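Local coordinates for staphylococcal enterotoxin-like toxin (Staphylococcus aureus, PDB 4DXF), which probably binds carbohydrate, as a superantigen-like protein built from an OB-fold domain and a beta-grasp domain, at residues Lys167-Gly172 with Gly193-Asn198; Asn101-Asp106 with Thr132-Ser137; Val76-Val81 with Gly95-Ser100. All coordinates share one frame; numbering follows the deposited sequence.

Contact 1 of 3, residues Lys167-Gly172 with Gly193-Asn198; sequences KMKNGG and GTNIDN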
# COMPACT_ATOMS: atom_id res chain seq x y z
N LYS A 167 6.43 8.59 9.92
CA LYS A 167 6.66 8.96 11.31
C LYS A 167 5.33 9.30 11.93
O LYS A 167 4.65 10.16 11.44
CB LYS A 167 7.62 10.16 11.44
CG LYS A 167 9.04 9.72 10.92
CD LYS A 167 10.05 10.85 10.96
CE LYS A 167 11.08 10.64 12.06
NZ LYS A 167 11.62 11.97 12.47
N MET A 168 5.02 8.61 13.03
CA MET A 168 3.75 8.78 13.74
C MET A 168 3.79 9.88 14.81
O MET A 168 4.82 10.07 15.47
CB MET A 168 3.40 7.43 14.34
CG MET A 168 3.33 6.30 13.27
SD MET A 168 2.28 6.68 11.83
CE MET A 168 0.59 6.45 12.52
N LYS A 169 2.68 10.60 14.98
CA LYS A 169 2.54 11.69 15.99
C LYS A 169 2.79 11.15 17.39
O LYS A 169 3.40 11.82 18.26
CB LYS A 169 1.15 12.34 15.95
CG LYS A 169 1.01 13.47 14.96
CD LYS A 169 -0.43 13.85 14.82
CE LYS A 169 -0.62 14.70 13.61
NZ LYS A 169 0.44 15.75 13.57
N ASN A 170 2.35 9.91 17.59
CA ASN A 170 2.50 9.23 18.87
C ASN A 170 3.97 8.86 19.15
O ASN A 170 4.27 8.21 20.14
CB ASN A 170 1.50 8.05 18.99
CG ASN A 170 1.98 6.76 18.30
OD1 ASN A 170 3.02 6.71 17.64
ND2 ASN A 170 1.20 5.69 18.48
N GLY A 171 4.88 9.36 18.31
CA GLY A 171 6.29 8.97 18.43
C GLY A 171 6.79 7.73 17.70
O GLY A 171 8.00 7.58 17.53
N GLY A 172 5.92 6.83 17.27
CA GLY A 172 6.36 5.60 16.56
C GLY A 172 6.70 5.82 15.07
O GLY A 172 6.66 6.95 14.59
N GLY A 193 -4.48 6.76 10.27
CA GLY A 193 -4.15 7.84 9.32
C GLY A 193 -4.04 9.20 9.95
O GLY A 193 -3.13 9.96 9.62
N THR A 194 -4.95 9.52 10.88
CA THR A 194 -4.94 10.79 11.57
C THR A 194 -3.67 11.08 12.40
O THR A 194 -3.39 12.24 12.73
CB THR A 194 -6.25 10.94 12.48
OG1 THR A 194 -6.11 10.18 13.69
CG2 THR A 194 -7.46 10.39 11.74
N ASN A 195 -2.93 10.03 12.74
CA ASN A 195 -1.75 10.08 13.55
C ASN A 195 -0.43 10.13 12.75
O ASN A 195 0.64 10.25 13.35
CB ASN A 195 -1.73 8.87 14.50
CG ASN A 195 -0.87 9.10 15.74
OD1 ASN A 195 0.23 8.52 15.87
ND2 ASN A 195 -1.35 10.00 16.63
N ILE A 196 -0.50 10.05 11.42
CA ILE A 196 0.73 10.24 10.63
C ILE A 196 1.19 11.70 10.78
O ILE A 196 0.43 12.64 10.56
CB ILE A 196 0.49 9.88 9.16
CG1 ILE A 196 0.16 8.39 9.05
CG2 ILE A 196 1.72 10.19 8.28
CD1 ILE A 196 -0.39 7.96 7.63
N ASP A 197 2.45 11.88 11.14
CA ASP A 197 2.98 13.20 11.29
C ASP A 197 3.67 13.72 10.01
O ASP A 197 3.25 14.74 9.43
CB ASP A 197 3.94 13.20 12.47
CG ASP A 197 4.30 14.60 12.86
OD1 ASP A 197 3.39 15.47 12.96
OD2 ASP A 197 5.50 14.82 13.00
N ASN A 198 4.72 13.00 9.59
CA ASN A 198 5.52 13.34 8.39
C ASN A 198 6.16 12.05 7.84
O ASN A 198 6.22 10.98 8.50
CB ASN A 198 6.57 14.46 8.62
CG ASN A 198 7.67 14.05 9.58
OD1 ASN A 198 8.73 13.55 9.18
ND2 ASN A 198 7.39 14.20 10.85
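K167 O is gripped by two successive backbone amides of the facing strand: D197 N reaches it at 2.8 Å, while N198 N makes only a weak bond at 3.4 Å. Two residues facing one is a classic beta bulge, and K167 closes the other half of its pair with N198 through K167 N on N198 O at 2.8 Å. Past the bulge, K169 N bonds N195 O at 2.6 Å, nearly straight at 173°. The bulge lies where strands 162-168 and 196-203 of the beta-grasp sheet meet antiparallel, just before the chain reverses in a type I turn from M168 to G171. N195 reaches across to that turn: its OD1 accepts from N170 N at 3.1 Å, the donor tilted 24° from the amide carbonyl plane. N170 in turn closes an Asx turn through its own OD1, which takes G172 N. On the D197 side, K169 lays its chain over N195 O and curls at its end so that NZ meets D197 OD1 in a 3.0 Å salt bridge, on the anti lone pair. M168 starts off away from I196, but bends at chi2 (-51°) and chi3 bring SD back to 3.9 Å from I196 CG1, beside I191.

Contact 2 of 3, residues Asn101-Asp106 with Thr132-Ser137; sequences NSKKVD and TKEQIS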
# COMPACT_ATOMS: atom_id res chain seq x y z
N ASN A 101 -14.25 4.98 7.39
CA ASN A 101 -14.30 6.19 8.19
C ASN A 101 -15.60 6.23 9.02
O ASN A 101 -16.62 5.75 8.56
CB ASN A 101 -14.36 7.36 7.23
CG ASN A 101 -12.97 7.72 6.68
OD1 ASN A 101 -12.00 7.02 6.97
ND2 ASN A 101 -12.88 8.78 5.94
N SER A 102 -15.50 6.86 10.17
CA SER A 102 -16.69 7.18 11.03
C SER A 102 -16.89 8.68 11.05
O SER A 102 -17.78 9.19 11.74
CB SER A 102 -16.44 6.65 12.46
OG SER A 102 -15.31 7.34 13.01
N LYS A 103 -16.10 9.41 10.28
CA LYS A 103 -16.14 10.88 10.26
C LYS A 103 -15.32 11.40 9.07
O LYS A 103 -14.54 10.62 8.50
CB LYS A 103 -15.57 11.47 11.57
CG LYS A 103 -14.13 11.04 11.88
CD LYS A 103 -13.32 12.17 12.57
CE LYS A 103 -13.66 12.35 14.03
NZ LYS A 103 -13.12 11.23 14.84
N LYS A 104 -15.52 12.66 8.68
CA LYS A 104 -14.68 13.30 7.66
C LYS A 104 -13.24 13.29 8.17
O LYS A 104 -12.98 13.48 9.35
CB LYS A 104 -15.05 14.76 7.48
CG LYS A 104 -16.35 15.08 6.85
CD LYS A 104 -16.42 16.62 6.83
CE LYS A 104 -17.68 17.10 6.18
NZ LYS A 104 -17.88 18.54 6.53
N VAL A 105 -12.28 13.10 7.28
CA VAL A 105 -10.86 13.19 7.61
C VAL A 105 -10.21 14.07 6.52
O VAL A 105 -10.33 13.77 5.34
CB VAL A 105 -10.21 11.77 7.63
CG1 VAL A 105 -8.72 11.84 7.86
CG2 VAL A 105 -10.80 10.90 8.74
N ASP A 106 -9.54 15.13 6.93
CA ASP A 106 -8.84 16.03 6.00
C ASP A 106 -7.53 16.41 6.68
O ASP A 106 -7.48 17.29 7.53
CB ASP A 106 -9.68 17.26 5.59
CG ASP A 106 -8.95 18.15 4.56
OD1 ASP A 106 -7.85 17.76 4.10
OD2 ASP A 106 -9.48 19.25 4.21
N THR A 132 -7.13 10.97 3.72
CA THR A 132 -8.62 11.12 3.78
C THR A 132 -9.29 9.98 4.54
O THR A 132 -10.53 9.93 4.71
CB THR A 132 -9.21 11.24 2.38
OG1 THR A 132 -8.92 10.06 1.60
CG2 THR A 132 -8.66 12.52 1.69
N LYS A 133 -8.46 9.10 5.07
CA LYS A 133 -8.87 7.89 5.75
C LYS A 133 -8.42 7.80 7.18
O LYS A 133 -7.25 8.05 7.53
CB LYS A 133 -8.46 6.63 4.97
CG LYS A 133 -9.48 6.15 3.93
CD LYS A 133 -8.94 5.00 3.06
CE LYS A 133 -8.81 3.60 3.79
NZ LYS A 133 -10.03 3.26 4.78
N GLU A 134 -9.37 7.43 8.04
CA GLU A 134 -9.16 7.25 9.46
C GLU A 134 -8.15 6.15 9.73
O GLU A 134 -7.26 6.29 10.59
CB GLU A 134 -10.51 6.87 10.14
CG GLU A 134 -10.55 7.42 11.46
CD GLU A 134 -11.96 7.54 12.05
OE1 GLU A 134 -12.93 6.93 11.56
OE2 GLU A 134 -12.06 8.29 13.02
N GLN A 135 -8.29 5.07 8.98
CA GLN A 135 -7.41 3.94 9.16
C GLN A 135 -6.90 3.61 7.74
O GLN A 135 -7.67 3.43 6.84
CB GLN A 135 -8.18 2.78 9.71
CG GLN A 135 -7.24 1.68 10.17
CD GLN A 135 -7.96 0.49 10.74
OE1 GLN A 135 -8.56 -0.28 10.01
NE2 GLN A 135 -7.91 0.33 12.04
N ILE A 136 -5.59 3.50 7.56
CA ILE A 136 -5.03 3.28 6.25
C ILE A 136 -4.04 2.12 6.37
O ILE A 136 -3.34 2.03 7.40
CB ILE A 136 -4.31 4.59 5.78
CG1 ILE A 136 -3.84 4.42 4.34
CG2 ILE A 136 -3.27 5.11 6.81
CD1 ILE A 136 -3.47 5.70 3.74
N SER A 137 -4.04 1.30 5.35
CA SER A 137 -3.19 0.11 5.28
C SER A 137 -1.79 0.54 4.90
O SER A 137 -1.58 1.52 4.14
CB SER A 137 -3.65 -0.93 4.24
OG SER A 137 -3.72 -0.51 2.89
O HOH W 1 -10.72 4.60 7.33
O HOH W 2 -12.64 11.82 4.81
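N101 meets the T132-E134 backbone with its amide, bonding through both its nitrogen and its oxygen. ND2 gives a hydrogen to T132 O at 2.9 Å, lying in the plane of both the amide and that carbonyl, and OD1 accepts from E134 N at 2.9 Å along a nearly straight 177° line, the donor tilted from the amide carbonyl plane. Using both ends of the amide, the two bonds fix its rotation. Next to it, V105 points toward the T132-E134 segment: its CB sits 3.5 Å from T132 O, and its CG2 packs against E134 N at 3.8 Å. This is the tight part of the contact. It joins the connection between strand 92-99 of the OB-fold domain and strand 107-116 of the beta-grasp domain to the loop leading into strand 135-137, so the interdomain linker is fastened to the second domain. E134 reaches back to the linker. Its chain, extended beyond CG, carries OE1 to S102, where S102 OG bonds it at 2.8 Å on the syn lone pair and S102 N at 2.9 Å nearly along the C-O axis. The outer side is looser. K103 NZ approaches E134 OE2 only as a long salt bridge of 3.6 Å, from a chain bent at three torsions and crossing the glutamate at about a right angle. Two waters supplement the direct bonds: one accepts from V105 N at 2.8 Å and donates to T132 O, and the other joins N101 OD1 to Q135 N and to K133 NZ, which also salt-bridges D77.

Contact 3 of 3, residues Val76-Val81 with Gly95-Ser100; sequences VDVFVV and GGITKS
V76 lays its CG1 against I97 CG2 at 3.8 Å, the two side chains crossing obliquely. Two residues along the strand, V78 continues the same apolar face, its CG2 4.3 Å from I97 CG1, and I58 of strand 56-59 packs on both V78 and I97. D77 and T98, whose side chains share the opposite face, form a hydrogen-bonded pair with two mutual backbone bonds, D77 N to T98 O and T98 N to D77 O. T98 OG1 comes within 3.3 Å of D77 CB, put there by a chi1 of 51° that sets the hydroxyl between the backbone N and the carbonyl carbon. These strands, 76-80 and 92-99, form an antiparallel hairpin of the OB-fold domain, with strand 28-31 pairing on the other edge of 76-80. D77 also reaches S100 just past the strand end: S100 OG donates to D77 OD1 at 2.7 Å, from 48° above the carboxylate plane. The same oxygen accepts from N32 N, whereas D77 OD2 and T98 OG1 both take K133 NZ from the loop before strand 135-137, so a buried carboxylate is satisfied by a lysine and by neutral donors. Toward the other end the pairing goes through G96, whose O accepts from F79 N at 2.9 Å and also lies 3.3 Å from V78 CA in a CA-H...O contact. G96 has a positive phi (80°) and, lacking a side chain, lets F79 O approach its CA. A water donating to both F79 O (2.7 Å) and G95 O bridges the widening strands. F79 swings its ring away from this strand partner and packs on K139, E140 and K144 of helix 138-153.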
# COMPACT_ATOMS: atom_id res chain seq x y z
N VAL A 76 -16.18 -2.14 5.61
CA VAL A 76 -14.86 -2.47 5.02
C VAL A 76 -14.53 -1.50 3.87
O VAL A 76 -15.36 -1.24 2.97
CB VAL A 76 -14.96 -3.95 4.57
CG1 VAL A 76 -13.79 -4.37 3.65
CG2 VAL A 76 -14.98 -4.74 5.89
N ASP A 77 -13.24 -1.06 3.86
CA ASP A 77 -12.67 -0.27 2.77
C ASP A 77 -11.50 -1.20 2.28
O ASP A 77 -10.90 -1.84 3.12
CB ASP A 77 -12.03 0.99 3.31
CG ASP A 77 -13.03 2.11 3.60
OD1 ASP A 77 -14.25 1.78 3.57
OD2 ASP A 77 -12.56 3.24 3.85
N VAL A 78 -11.28 -1.25 0.98
CA VAL A 78 -10.13 -2.03 0.43
C VAL A 78 -9.40 -1.19 -0.56
O VAL A 78 -9.99 -0.53 -1.46
CB VAL A 78 -10.63 -3.33 -0.23
CG1 VAL A 78 -9.41 -4.24 -0.57
CG2 VAL A 78 -11.54 -4.14 0.72
N PHE A 79 -8.04 -1.20 -0.39
CA PHE A 79 -7.18 -0.60 -1.39
C PHE A 79 -6.71 -1.85 -2.21
O PHE A 79 -6.05 -2.74 -1.59
CB PHE A 79 -6.02 0.11 -0.67
CG PHE A 79 -5.04 0.69 -1.65
CD1 PHE A 79 -5.36 1.83 -2.37
CD2 PHE A 79 -3.84 0.05 -1.90
CE1 PHE A 79 -4.48 2.36 -3.40
CE2 PHE A 79 -2.95 0.52 -2.92
CZ PHE A 79 -3.24 1.70 -3.65
N VAL A 80 -6.98 -1.82 -3.50
CA VAL A 80 -6.82 -2.95 -4.44
C VAL A 80 -5.74 -2.62 -5.45
O VAL A 80 -5.80 -1.61 -6.13
CB VAL A 80 -8.15 -3.32 -5.18
CG1 VAL A 80 -7.97 -4.41 -6.29
CG2 VAL A 80 -9.18 -3.74 -4.19
N VAL A 81 -4.84 -3.60 -5.63
CA VAL A 81 -3.93 -3.56 -6.77
C VAL A 81 -4.08 -4.97 -7.41
O VAL A 81 -3.67 -5.95 -6.75
CB VAL A 81 -2.45 -3.37 -6.25
CG1 VAL A 81 -1.47 -3.40 -7.50
CG2 VAL A 81 -2.27 -2.04 -5.56
N GLY A 95 -4.23 -8.09 0.89
CA GLY A 95 -4.21 -7.18 2.03
C GLY A 95 -5.02 -5.90 1.71
O GLY A 95 -5.88 -5.97 0.84
N GLY A 96 -4.67 -4.79 2.38
CA GLY A 96 -5.24 -3.47 2.05
C GLY A 96 -6.63 -3.28 2.65
O GLY A 96 -7.35 -2.37 2.22
N ILE A 97 -6.99 -4.13 3.61
CA ILE A 97 -8.41 -4.01 4.20
C ILE A 97 -8.36 -3.19 5.39
O ILE A 97 -7.52 -3.45 6.31
CB ILE A 97 -8.96 -5.42 4.60
CG1 ILE A 97 -8.92 -6.31 3.40
CG2 ILE A 97 -10.43 -5.25 5.11
CD1 ILE A 97 -9.10 -7.82 3.71
N THR A 98 -9.29 -2.18 5.49
CA THR A 98 -9.29 -1.30 6.62
C THR A 98 -10.80 -1.05 7.05
O THR A 98 -11.65 -1.41 6.31
CB THR A 98 -8.73 0.12 6.30
OG1 THR A 98 -9.35 0.68 5.19
CG2 THR A 98 -7.16 0.00 5.97
N LYS A 99 -10.97 -0.49 8.21
CA LYS A 99 -12.28 -0.03 8.70
C LYS A 99 -12.65 1.28 8.02
O LYS A 99 -11.87 2.19 7.94
CB LYS A 99 -12.24 0.21 10.21
CG LYS A 99 -13.67 0.46 10.77
CD LYS A 99 -13.75 0.11 12.28
CE LYS A 99 -13.46 1.33 13.20
NZ LYS A 99 -14.68 2.18 13.47
N SER A 100 -13.88 1.36 7.54
CA SER A 100 -14.38 2.59 6.90
C SER A 100 -14.38 3.77 7.90
O SER A 100 -14.48 3.59 9.10
CB SER A 100 -15.84 2.34 6.41
OG SER A 100 -15.96 1.21 5.56
O HOH W 3 -6.31 -5.41 -1.68

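From the N terminus, contact 3 comes first, closing the 76-100 hairpin of the OB-fold domain. The chain passes directly into contact 2, which closes a loop over strands 107-116 and 122-131. After helix 138-153, contact 1 closes the excursion through strand 173-177, helix 184-187 and strand 190-192. The three closures run in series; none encloses or crosses another. In space contact 2 sits between the others: its K133 reaches D77 and T98 of contact 3, and E134 O faces G193 N of contact 1 in a probable hydrogen bond. Contacts 1 and 3 do not touch, their nearest atoms about 8 Å apart; contact 2, touching both, ties the OB-fold side to the beta-grasp side.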